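Side-chain contacts in geranyltranstransferase (Legionella pneumophila subsp. pneumophila, PDB 3LOM), which probably joins isopentenyl diphosphate to allylic diphosphates to make farnesyl diphosphate, using magnesium as cofactor: residues A[127-130]-A[131-135]; A[138-141]-A[142-145]; A[225-228]-A[229-233]; A[266-269]-A[270-274]. All blocks are in the same frame, centred on the assembly; numbering follows the deposited sequence. Where two conformers were deposited one is given.

Interaction 1: residues A[127-130]-A[131-135]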
loop_
_atom_site.group_PDB
_atom_site.type_symbol
_atom_site.label_atom_id
_atom_site.label_comp_id
_atom_site.label_asym_id
_atom_site.label_seq_id
_atom_site.Cartn_x
_atom_site.Cartn_y
_atom_site.Cartn_z
ATOM N N ALA A 127 -1.745 -7.261 -1.013
ATOM C CA ALA A 127 -3.118 -7.341 -0.512
ATOM C C ALA A 127 -4.125 -6.776 -1.507
ATOM O O ALA A 127 -5.172 -7.376 -1.740
ATOM C CB ALA A 127 -3.226 -6.616 0.801
ATOM N N ILE A 128 -3.775 -5.640 -2.108
ATOM C CA ILE A 128 -4.592 -4.982 -3.125
ATOM C C ILE A 128 -4.548 -5.722 -4.473
ATOM O O ILE A 128 -5.593 -5.879 -5.109
ATOM C CB ILE A 128 -4.198 -3.491 -3.255
ATOM C CG1 ILE A 128 -4.440 -2.786 -1.919
ATOM C CG2 ILE A 128 -4.976 -2.788 -4.363
ATOM C CD1 ILE A 128 -3.475 -1.657 -1.646
ATOM N N GLU A 129 -3.362 -6.184 -4.892
ATOM C CA GLU A 129 -3.210 -7.013 -6.111
ATOM C C GLU A 129 -4.074 -8.272 -6.061
ATOM O O GLU A 129 -4.821 -8.552 -6.994
ATOM C CB GLU A 129 -1.740 -7.397 -6.351
ATOM C CG GLU A 129 -1.465 -8.109 -7.689
ATOM C CD GLU A 129 -0.037 -7.925 -8.204
ATOM O OE1 GLU A 129 0.186 -8.135 -9.417
ATOM O OE2 GLU A 129 0.863 -7.562 -7.420
ATOM N N VAL A 130 -3.968 -9.003 -4.952
ATOM C CA VAL A 130 -4.751 -10.209 -4.686
ATOM C C VAL A 130 -6.263 -9.956 -4.764
ATOM O O VAL A 130 -6.992 -10.754 -5.362
ATOM C CB VAL A 130 -4.362 -10.822 -3.314
ATOM C CG1 VAL A 130 -5.282 -11.976 -2.923
ATOM C CG2 VAL A 130 -2.923 -11.293 -3.352
ATOM N N LEU A 131 -6.723 -8.848 -4.176
ATOM C CA LEU A 131 -8.137 -8.477 -4.243
ATOM C C LEU A 131 -8.569 -8.248 -5.679
ATOM O O LEU A 131 -9.534 -8.845 -6.130
ATOM C CB LEU A 131 -8.442 -7.234 -3.406
ATOM C CG LEU A 131 -8.468 -7.375 -1.885
ATOM C CD1 LEU A 131 -8.528 -6.001 -1.245
ATOM C CD2 LEU A 131 -9.603 -8.254 -1.391
ATOM N N LEU A 132 -7.825 -7.417 -6.401
ATOM C CA LEU A 132 -8.178 -7.067 -7.770
ATOM C C LEU A 132 -8.136 -8.197 -8.807
ATOM O O LEU A 132 -9.081 -8.322 -9.586
ATOM C CB LEU A 132 -7.345 -5.887 -8.260
ATOM C CG LEU A 132 -7.478 -4.553 -7.522
ATOM C CD1 LEU A 132 -6.612 -3.547 -8.235
ATOM C CD2 LEU A 132 -8.930 -4.067 -7.405
ATOM N N MET A 133 -7.073 -9.010 -8.831
ATOM C CA MET A 133 -6.950 -10.068 -9.843
ATOM C C MET A 133 -7.785 -11.325 -9.536
ATOM O O MET A 133 -8.354 -11.932 -10.445
ATOM C CB MET A 133 -5.476 -10.405 -10.165
ATOM C CG MET A 133 -4.668 -11.107 -9.067
ATOM S SD MET A 133 -2.901 -11.271 -9.438
ATOM C CE MET A 133 -2.326 -12.020 -7.909
ATOM N N ARG A 134 -7.861 -11.702 -8.257
ATOM C CA ARG A 134 -8.545 -12.941 -7.857
ATOM C C ARG A 134 -10.063 -12.834 -7.672
ATOM O O ARG A 134 -10.772 -13.824 -7.871
ATOM C CB ARG A 134 -7.903 -13.565 -6.608
ATOM C CG ARG A 134 -6.427 -13.925 -6.753
ATOM C CD ARG A 134 -6.220 -15.125 -7.669
ATOM N NE ARG A 134 -4.806 -15.393 -7.917
ATOM C CZ ARG A 134 -4.043 -16.184 -7.166
ATOM N NH1 ARG A 134 -4.547 -16.795 -6.098
ATOM N NH2 ARG A 134 -2.767 -16.360 -7.481
ATOM N N LEU A 135 -10.560 -11.658 -7.286
ATOM C CA LEU A 135 -12.010 -11.457 -7.123
ATOM C C LEU A 135 -12.740 -11.207 -8.442
ATOM O O LEU A 135 -13.930 -11.503 -8.552
ATOM C CB LEU A 135 -12.324 -10.314 -6.145
ATOM C CG LEU A 135 -12.085 -10.485 -4.642
ATOM C CD1 LEU A 135 -12.352 -9.171 -3.930
ATOM C CD2 LEU A 135 -12.931 -11.595 -4.047
#

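Interaction 2: residues A[138-141]-A[142-145]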
loop_
_atom_site.group_PDB
_atom_site.type_symbol
_atom_site.label_atom_id
_atom_site.label_comp_id
_atom_site.label_asym_id
_atom_site.label_seq_id
_atom_site.Cartn_x
_atom_site.Cartn_y
_atom_site.Cartn_z
ATOM N N LEU A 138 -14.774 -13.813 -10.124
ATOM C CA LEU A 138 -15.792 -14.358 -9.219
ATOM C C LEU A 138 -16.947 -13.409 -8.873
ATOM O O LEU A 138 -18.078 -13.857 -8.665
ATOM C CB LEU A 138 -15.144 -14.871 -7.928
ATOM C CG LEU A 138 -13.932 -15.807 -8.027
ATOM C CD1 LEU A 138 -13.470 -16.198 -6.632
ATOM C CD2 LEU A 138 -14.228 -17.058 -8.863
ATOM N N LEU A 139 -16.659 -12.111 -8.805
ATOM C CA LEU A 139 -17.634 -11.105 -8.382
ATOM C C LEU A 139 -17.784 -10.013 -9.442
ATOM O O LEU A 139 -16.866 -9.806 -10.244
ATOM C CB LEU A 139 -17.200 -10.493 -7.043
ATOM C CG LEU A 139 -17.820 -10.915 -5.701
ATOM C CD1 LEU A 139 -18.427 -12.314 -5.678
ATOM C CD2 LEU A 139 -16.806 -10.755 -4.573
ATOM N N PRO A 140 -18.942 -9.311 -9.462
ATOM C CA PRO A 140 -19.035 -8.134 -10.331
ATOM C C PRO A 140 -17.987 -7.078 -9.956
ATOM O O PRO A 140 -17.619 -6.941 -8.780
ATOM C CB PRO A 140 -20.447 -7.600 -10.062
ATOM C CG PRO A 140 -21.207 -8.760 -9.535
ATOM C CD PRO A 140 -20.217 -9.581 -8.767
ATOM N N ALA A 141 -17.518 -6.351 -10.963
ATOM C CA ALA A 141 -16.441 -5.388 -10.815
ATOM C C ALA A 141 -16.739 -4.301 -9.774
ATOM O O ALA A 141 -15.835 -3.842 -9.067
ATOM C CB ALA A 141 -16.123 -4.773 -12.163
ATOM N N ALA A 142 -18.013 -3.920 -9.678
ATOM C CA ALA A 142 -18.481 -2.926 -8.715
ATOM C C ALA A 142 -18.207 -3.344 -7.278
ATOM O O ALA A 142 -17.774 -2.524 -6.465
ATOM C CB ALA A 142 -19.971 -2.642 -8.922
ATOM N N GLN A 143 -18.447 -4.621 -6.982
ATOM C CA GLN A 143 -18.204 -5.175 -5.654
ATOM C C GLN A 143 -16.711 -5.272 -5.342
ATOM O O GLN A 143 -16.302 -4.994 -4.218
ATOM C CB GLN A 143 -18.875 -6.540 -5.498
ATOM C CG GLN A 143 -20.402 -6.488 -5.490
ATOM C CD GLN A 143 -21.048 -7.809 -5.092
ATOM O OE1 GLN A 143 -20.550 -8.890 -5.416
ATOM N NE2 GLN A 143 -22.172 -7.724 -4.392
ATOM N N VAL A 144 -15.915 -5.645 -6.345
ATOM C CA VAL A 144 -14.453 -5.703 -6.234
ATOM C C VAL A 144 -13.885 -4.348 -5.775
ATOM O O VAL A 144 -13.086 -4.287 -4.831
ATOM C CB VAL A 144 -13.799 -6.154 -7.577
ATOM C CG1 VAL A 144 -12.264 -6.086 -7.508
ATOM C CG2 VAL A 144 -14.261 -7.562 -7.951
ATOM N N VAL A 145 -14.343 -3.280 -6.427
ATOM C CA VAL A 145 -13.995 -1.906 -6.078
ATOM C C VAL A 145 -14.391 -1.547 -4.632
ATOM O O VAL A 145 -13.556 -1.069 -3.858
ATOM C CB VAL A 145 -14.590 -0.919 -7.112
ATOM C CG1 VAL A 145 -14.452 0.530 -6.659
ATOM C CG2 VAL A 145 -13.914 -1.115 -8.459
#

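Interaction 3: residues A[225-228]-A[229-233]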
loop_
_atom_site.group_PDB
_atom_site.type_symbol
_atom_site.label_atom_id
_atom_site.label_comp_id
_atom_site.label_asym_id
_atom_site.label_seq_id
_atom_site.Cartn_x
_atom_site.Cartn_y
_atom_site.Cartn_z
ATOM N N VAL A 225 -12.475 -4.751 22.827
ATOM C CA VAL A 225 -12.200 -5.644 23.960
ATOM C C VAL A 225 -10.854 -6.401 23.876
ATOM O O VAL A 225 -10.268 -6.722 24.912
ATOM C CB VAL A 225 -13.408 -6.598 24.251
ATOM C CG1 VAL A 225 -13.411 -7.810 23.326
ATOM C CG2 VAL A 225 -13.447 -7.007 25.716
ATOM N N PHE A 226 -10.361 -6.656 22.658
ATOM C CA PHE A 226 -9.034 -7.276 22.468
ATOM C C PHE A 226 -7.942 -6.395 23.069
ATOM O O PHE A 226 -7.038 -6.879 23.755
ATOM C CB PHE A 226 -8.722 -7.514 20.987
ATOM C CG PHE A 226 -9.507 -8.632 20.357
ATOM C CD1 PHE A 226 -10.105 -9.626 21.133
ATOM C CD2 PHE A 226 -9.624 -8.704 18.973
ATOM C CE1 PHE A 226 -10.826 -10.653 20.537
ATOM C CE2 PHE A 226 -10.338 -9.728 18.367
ATOM C CZ PHE A 226 -10.937 -10.706 19.148
ATOM N N GLN A 227 -8.064 -5.093 22.816
ATOM C CA GLN A 227 -7.142 -4.090 23.330
ATOM C C GLN A 227 -7.263 -3.880 24.838
ATOM O O GLN A 227 -6.264 -3.604 25.511
ATOM C CB GLN A 227 -7.357 -2.772 22.591
ATOM C CG GLN A 227 -6.188 -1.844 22.683
ATOM C CD GLN A 227 -4.905 -2.430 22.113
ATOM O OE1 GLN A 227 -4.904 -3.043 21.041
ATOM N NE2 GLN A 227 -3.805 -2.241 22.834
ATOM N N MET A 228 -8.489 -3.998 25.353
ATOM C CA MET A 228 -8.730 -4.021 26.796
ATOM C C MET A 228 -8.009 -5.219 27.418
ATOM O O MET A 228 -7.298 -5.072 28.413
ATOM C CB MET A 228 -10.231 -4.082 27.106
ATOM C CG MET A 228 -10.974 -2.765 26.975
ATOM S SD MET A 228 -12.751 -2.934 27.252
ATOM C CE MET A 228 -13.267 -1.253 26.944
ATOM N N GLN A 229 -8.184 -6.390 26.802
ATOM C CA GLN A 229 -7.525 -7.625 27.236
ATOM C C GLN A 229 -6.004 -7.521 27.221
ATOM O O GLN A 229 -5.353 -7.921 28.183
ATOM C CB GLN A 229 -7.985 -8.820 26.397
ATOM C CG GLN A 229 -9.352 -9.363 26.804
ATOM C CD GLN A 229 -9.820 -10.505 25.925
ATOM O OE1 GLN A 229 -9.887 -10.382 24.704
ATOM N NE2 GLN A 229 -10.158 -11.623 26.549
ATOM N N ASP A 230 -5.458 -6.965 26.138
ATOM C CA ASP A 230 -4.010 -6.783 25.983
ATOM C C ASP A 230 -3.410 -5.907 27.078
ATOM O O ASP A 230 -2.365 -6.241 27.628
ATOM C CB ASP A 230 -3.670 -6.227 24.595
ATOM C CG ASP A 230 -3.908 -7.242 23.485
ATOM O OD1 ASP A 230 -3.855 -6.856 22.296
ATOM O OD2 ASP A 230 -4.158 -8.425 23.801
ATOM N N ASP A 231 -4.092 -4.810 27.406
ATOM C CA ASP A 231 -3.677 -3.923 28.499
ATOM C C ASP A 231 -3.842 -4.585 29.869
ATOM O O ASP A 231 -3.025 -4.372 30.769
ATOM C CB ASP A 231 -4.448 -2.601 28.443
ATOM C CG ASP A 231 -4.105 -1.769 27.211
ATOM O OD1 ASP A 231 -3.177 -2.139 26.456
ATOM O OD2 ASP A 231 -4.764 -0.730 27.001
ATOM N N TYR A 232 -4.890 -5.399 30.003
ATOM C CA TYR A 232 -5.162 -6.166 31.219
ATOM C C TYR A 232 -4.111 -7.246 31.452
ATOM O O TYR A 232 -3.688 -7.467 32.588
ATOM C CB TYR A 232 -6.559 -6.799 31.150
ATOM C CG TYR A 232 -6.941 -7.651 32.346
ATOM C CD1 TYR A 232 -7.238 -7.069 33.579
ATOM C CD2 TYR A 232 -7.026 -9.040 32.237
ATOM C CE1 TYR A 232 -7.592 -7.849 34.677
ATOM C CE2 TYR A 232 -7.381 -9.828 33.327
ATOM C CZ TYR A 232 -7.664 -9.228 34.541
ATOM O OH TYR A 232 -8.017 -10.007 35.618
ATOM N N LEU A 233 -3.705 -7.907 30.371
ATOM C CA LEU A 233 -2.739 -9.004 30.427
ATOM C C LEU A 233 -1.352 -8.531 30.862
ATOM O O LEU A 233 -0.934 -8.825 31.981
ATOM C CB LEU A 233 -2.677 -9.748 29.084
ATOM C CG LEU A 233 -3.495 -11.029 28.841
ATOM C CD1 LEU A 233 -4.883 -11.030 29.485
ATOM C CD2 LEU A 233 -3.599 -11.307 27.342
#

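Interaction 4: residues A[266-269]-A[270-274]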
loop_
_atom_site.group_PDB
_atom_site.type_symbol
_atom_site.label_atom_id
_atom_site.label_comp_id
_atom_site.label_asym_id
_atom_site.label_seq_id
_atom_site.Cartn_x
_atom_site.Cartn_y
_atom_site.Cartn_z
ATOM N N LEU A 266 -11.716 -2.921 34.961
ATOM C CA LEU A 266 -11.273 -3.432 33.673
ATOM C C LEU A 266 -11.888 -4.797 33.412
ATOM O O LEU A 266 -12.425 -5.020 32.331
ATOM C CB LEU A 266 -9.743 -3.483 33.582
ATOM C CG LEU A 266 -9.065 -3.850 32.252
ATOM C CD1 LEU A 266 -9.756 -3.273 31.012
ATOM C CD2 LEU A 266 -7.622 -3.406 32.299
ATOM N N GLU A 267 -11.835 -5.673 34.420
ATOM C CA GLU A 267 -12.449 -7.006 34.375
ATOM C C GLU A 267 -13.916 -6.975 33.963
ATOM O O GLU A 267 -14.353 -7.795 33.153
ATOM C CB GLU A 267 -12.324 -7.699 35.733
ATOM C CG GLU A 267 -11.017 -8.446 35.943
ATOM C CD GLU A 267 -10.753 -8.782 37.404
ATOM O OE1 GLU A 267 -11.717 -8.822 38.202
ATOM O OE2 GLU A 267 -9.573 -9.007 37.754
ATOM N N GLU A 268 -14.666 -6.022 34.516
ATOM C CA GLU A 268 -16.071 -5.867 34.162
ATOM C C GLU A 268 -16.240 -5.260 32.773
ATOM O O GLU A 268 -17.124 -5.680 32.030
ATOM C CB GLU A 268 -16.831 -5.062 35.222
ATOM C CG GLU A 268 -18.362 -5.112 35.087
ATOM C CD GLU A 268 -18.952 -6.499 35.329
ATOM O OE1 GLU A 268 -18.372 -7.279 36.112
ATOM O OE2 GLU A 268 -20.006 -6.809 34.735
ATOM N N GLU A 269 -15.383 -4.299 32.420
ATOM C CA GLU A 269 -15.364 -3.737 31.062
ATOM C C GLU A 269 -15.148 -4.829 30.011
ATOM O O GLU A 269 -15.864 -4.860 29.006
ATOM C CB GLU A 269 -14.309 -2.633 30.923
ATOM C CG GLU A 269 -14.738 -1.269 31.453
ATOM C CD GLU A 269 -15.424 -0.390 30.408
ATOM O OE1 GLU A 269 -15.573 -0.812 29.242
ATOM O OE2 GLU A 269 -15.823 0.740 30.759
ATOM N N ILE A 270 -14.181 -5.723 30.267
ATOM C CA ILE A 270 -13.980 -6.944 29.464
ATOM C C ILE A 270 -15.292 -7.728 29.351
ATOM O O ILE A 270 -15.747 -8.033 28.246
ATOM C CB ILE A 270 -12.911 -7.919 30.072
ATOM C CG1 ILE A 270 -11.631 -7.199 30.525
ATOM C CG2 ILE A 270 -12.603 -9.077 29.114
ATOM C CD1 ILE A 270 -10.588 -6.956 29.471
ATOM N N ALA A 271 -15.891 -8.028 30.505
ATOM C CA ALA A 271 -17.091 -8.863 30.585
ATOM C C ALA A 271 -18.288 -8.259 29.862
ATOM O O ALA A 271 -18.935 -8.948 29.069
ATOM C CB ALA A 271 -17.441 -9.168 32.040
ATOM N N VAL A 272 -18.556 -6.977 30.119
ATOM C CA VAL A 272 -19.706 -6.285 29.529
ATOM C C VAL A 272 -19.584 -6.231 28.008
ATOM O O VAL A 272 -20.549 -6.527 27.303
ATOM C CB VAL A 272 -19.923 -4.845 30.105
ATOM C CG1 VAL A 272 -21.188 -4.222 29.537
ATOM C CG2 VAL A 272 -20.026 -4.866 31.615
ATOM N N HIS A 273 -18.397 -5.888 27.513
ATOM C CA HIS A 273 -18.185 -5.750 26.066
ATOM C C HIS A 273 -18.261 -7.074 25.296
ATOM O O HIS A 273 -18.782 -7.108 24.171
ATOM C CB HIS A 273 -16.897 -4.983 25.763
ATOM C CG HIS A 273 -17.044 -3.502 25.900
ATOM N ND1 HIS A 273 -17.745 -2.738 24.991
ATOM C CD2 HIS A 273 -16.599 -2.643 26.847
ATOM C CE1 HIS A 273 -17.727 -1.475 25.373
ATOM N NE2 HIS A 273 -17.032 -1.389 26.493
ATOM N N TYR A 274 -17.767 -8.151 25.915
ATOM C CA TYR A 274 -17.925 -9.506 25.372
ATOM C C TYR A 274 -19.377 -9.963 25.382
ATOM O O TYR A 274 -19.826 -10.606 24.436
ATOM C CB TYR A 274 -17.055 -10.523 26.121
ATOM C CG TYR A 274 -15.718 -10.781 25.461
ATOM C CD1 TYR A 274 -15.645 -11.345 24.188
ATOM C CD2 TYR A 274 -14.525 -10.466 26.110
ATOM C CE1 TYR A 274 -14.421 -11.581 23.575
ATOM C CE2 TYR A 274 -13.296 -10.697 25.506
ATOM C CZ TYR A 274 -13.252 -11.255 24.239
ATOM O OH TYR A 274 -12.042 -11.480 23.631
#

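Interaction 1: residues A[127-130]-A[131-135]
M133 N donates to E129 O in the straightest of the four backbone bonds that join residues 127-130 to 131-135 (2.9 Å, N-H...O angle 173°). The run is continuous alpha helix. L132 N reaches I128 O at 3.0 Å. The bonds L131 N to A127 O and R134 N to V130 O are longer, both at 3.2 Å, and R134 N stands above the V130 carbonyl plane. This i to i+4 pattern sets side chains four residues apart on one face.

I128 CG2 meets L132 CD1 at 4.3 Å, a loose apolar touch. L132 CG turns to the backbone N side, opposite its carbonyl carbon (chi1 -62°), and so lies 3.3 Å from I128 O. L131 CG sits on A127 O in the same way. The E129 and M133 side chains cross obliquely, with CG of E129 3.9 Å from SD of M133. M133 was modelled in two conformers, so this touch is doubtful. R134 keeps CB 3.2 Å from V130 O, with CG close behind. Its chain then bends away, and the guanidinium forms a salt bridge with E30.

L131 packs on A78 of helix 69-91 and on T148 and L151 of helix 141-155. V130 and R134 rest on L27 of helix 5-28. I128, E129, L132 and M133 face V152 and Q149 of the second subunit, which places this turn at the dimer interface.

Interaction 2: residues A[138-141]-A[142-145]
P140 O accepts two backbone N-H groups at the start of helix 141-155. The bond from V144 N to P140 O is 3.2 Å long, with an N-H...O angle of 162°, and the donor lies in the carbonyl plane. Q143 N lies closer to P140 O, at 3.0 Å, but its bond is bent to 126° and is weak. The next turn is closed by V145 N on A141 O at 3.1 Å. P140 is the N-cap residue, and its side chain has no polar atom to cap with. Helical bonding begins at its carbonyl.

The second kind of contact is between the Q143 amide and carbon atoms. OE1 of Q143 lies 3.4 Å from L139 CG and also 3.4 Å from P140 CD. The chain of Q143 is extended beyond CG and has CG beside its own backbone N (chi1 -68°), which sends the amide back over L139 and P140, ahead of the helix. The amide follows the proline ring and runs across the L139 side chain, nearly perpendicular to it.

Apolar touches are few. CB of L139 meets CG2 of V144 at 4.2 Å. Beyond the turn, V144 packs on L132 and L135 of helix 113-135, and A141 meets A141 of the second subunit.

One methyl also meets a carbonyl: V144 CG2 lies 3.5 Å from P140 O, beside the oxygen that takes both N-H groups.

The chemistry is that of a helix start held by main-chain bonds. The glutamine oxygen adds van der Waals contact, and its contacts here are with carbon.

Interaction 3: residues A[225-228]-A[229-233]
F226 and Q229 extend together. OE1 of Q229 meets the edge of the F226 ring in its plane, 3.7 Å from CD1. The amide and ring planes are 14° apart, so the two flat groups are nearly coplanar, edge to edge and not stacked. The Q229 amide has its polar partners elsewhere: OE1 bonds to Y274 OH and NE2 to L298 O.

The hydrogen bonds across the contact are all main-chain. Q229 N to V225 O is the shortest at 2.8 Å. D230 N to F226 O and Y232 N to M228 O are both 2.9 Å. D231 N to Q227 O is 3.1 Å, with the donor above the carbonyl plane.

The remaining polar side chains only approach each other. Q227 bends at chi2 (60°), which brings NE2 to 3.7 Å from D231 OD1. Their amide and carboxylate planes are 73° apart. D231 OD2 is bonded instead to F257 N.

D230 and D231 open the sequence DDYLD, which fits the second aspartate-rich motif of this family. In relatives that motif serves magnesium and diphosphate binding. The two aspartate side chains each lie against the backbone oxygen four residues earlier, F226 O and Q227 O. The buried amide of Q229 is satisfied by groups on other helices, so its position is probably set from outside this turn.

Interaction 4: residues A[266-269]-A[270-274]
E268 O receives V272 N in the shortest hydrogen bond of this turn, 2.7 Å and nearly straight. V272 CG2 also lies close to E268 O, though so short a distance (3.0 Å) is doubtful. The methyl stands there because it lies beside the backbone N of V272, anti to its carbonyl carbon. I270 N to L266 O is almost as short, at 2.8 Å, with an N-H...O angle of 172°. A271 N on E267 O and H273 N on E269 O complete the regular helical set.

The I270 side chain lies against the backbone of the turn before it, with CG1 beside L266 O. Its CD1 then meets L266 CD1 at 4.1 Å, where the two side chains cross at a slant.

E269 and H273 run alongside each other. The E269 chain folds at chi2 (-90°), which brings OE1 to the edge of the imidazole, in the ring plane. OE1 of E269 is 3.2 Å from H273 NE2 and equally near CD2. Carboxylate and ring are turned 21° from each other. On the other side of the ring, H273 ND1 is hydrogen-bonded to ND1 of H221. E268 bends the opposite way at chi2, and its OE2 comes to 3.7 Å from V272 CG2.

The turn belongs to helix 263-279. H273 packs on L224 and M228 of helix 209-236. I270 touches S302 of helix 289-303, and Y274 packs on T295, L298 and Q299 of that helix. L266 and E269 meet F261 in the preceding loop.

The four contacts come in series along the chain and form two pairs on opposite sides of its centre. Interactions 1 and 2 have centres about 11 Å apart. They lie on the consecutive helices 113-135 and 141-155, and both reach the second subunit. Interactions 3 and 4 have centres about 10 Å apart, on helices 209-236 and 263-279. These two are joined by polar contacts, including Y232 OH to E267 OE2, and by packing of M228 on E269. Centres in different pairs are about 32 to 39 Å apart, and the pairs do not meet. One pair thus belongs to the dimer side of this mainly helical fold; the other includes the start of the probable second aspartate-rich motif.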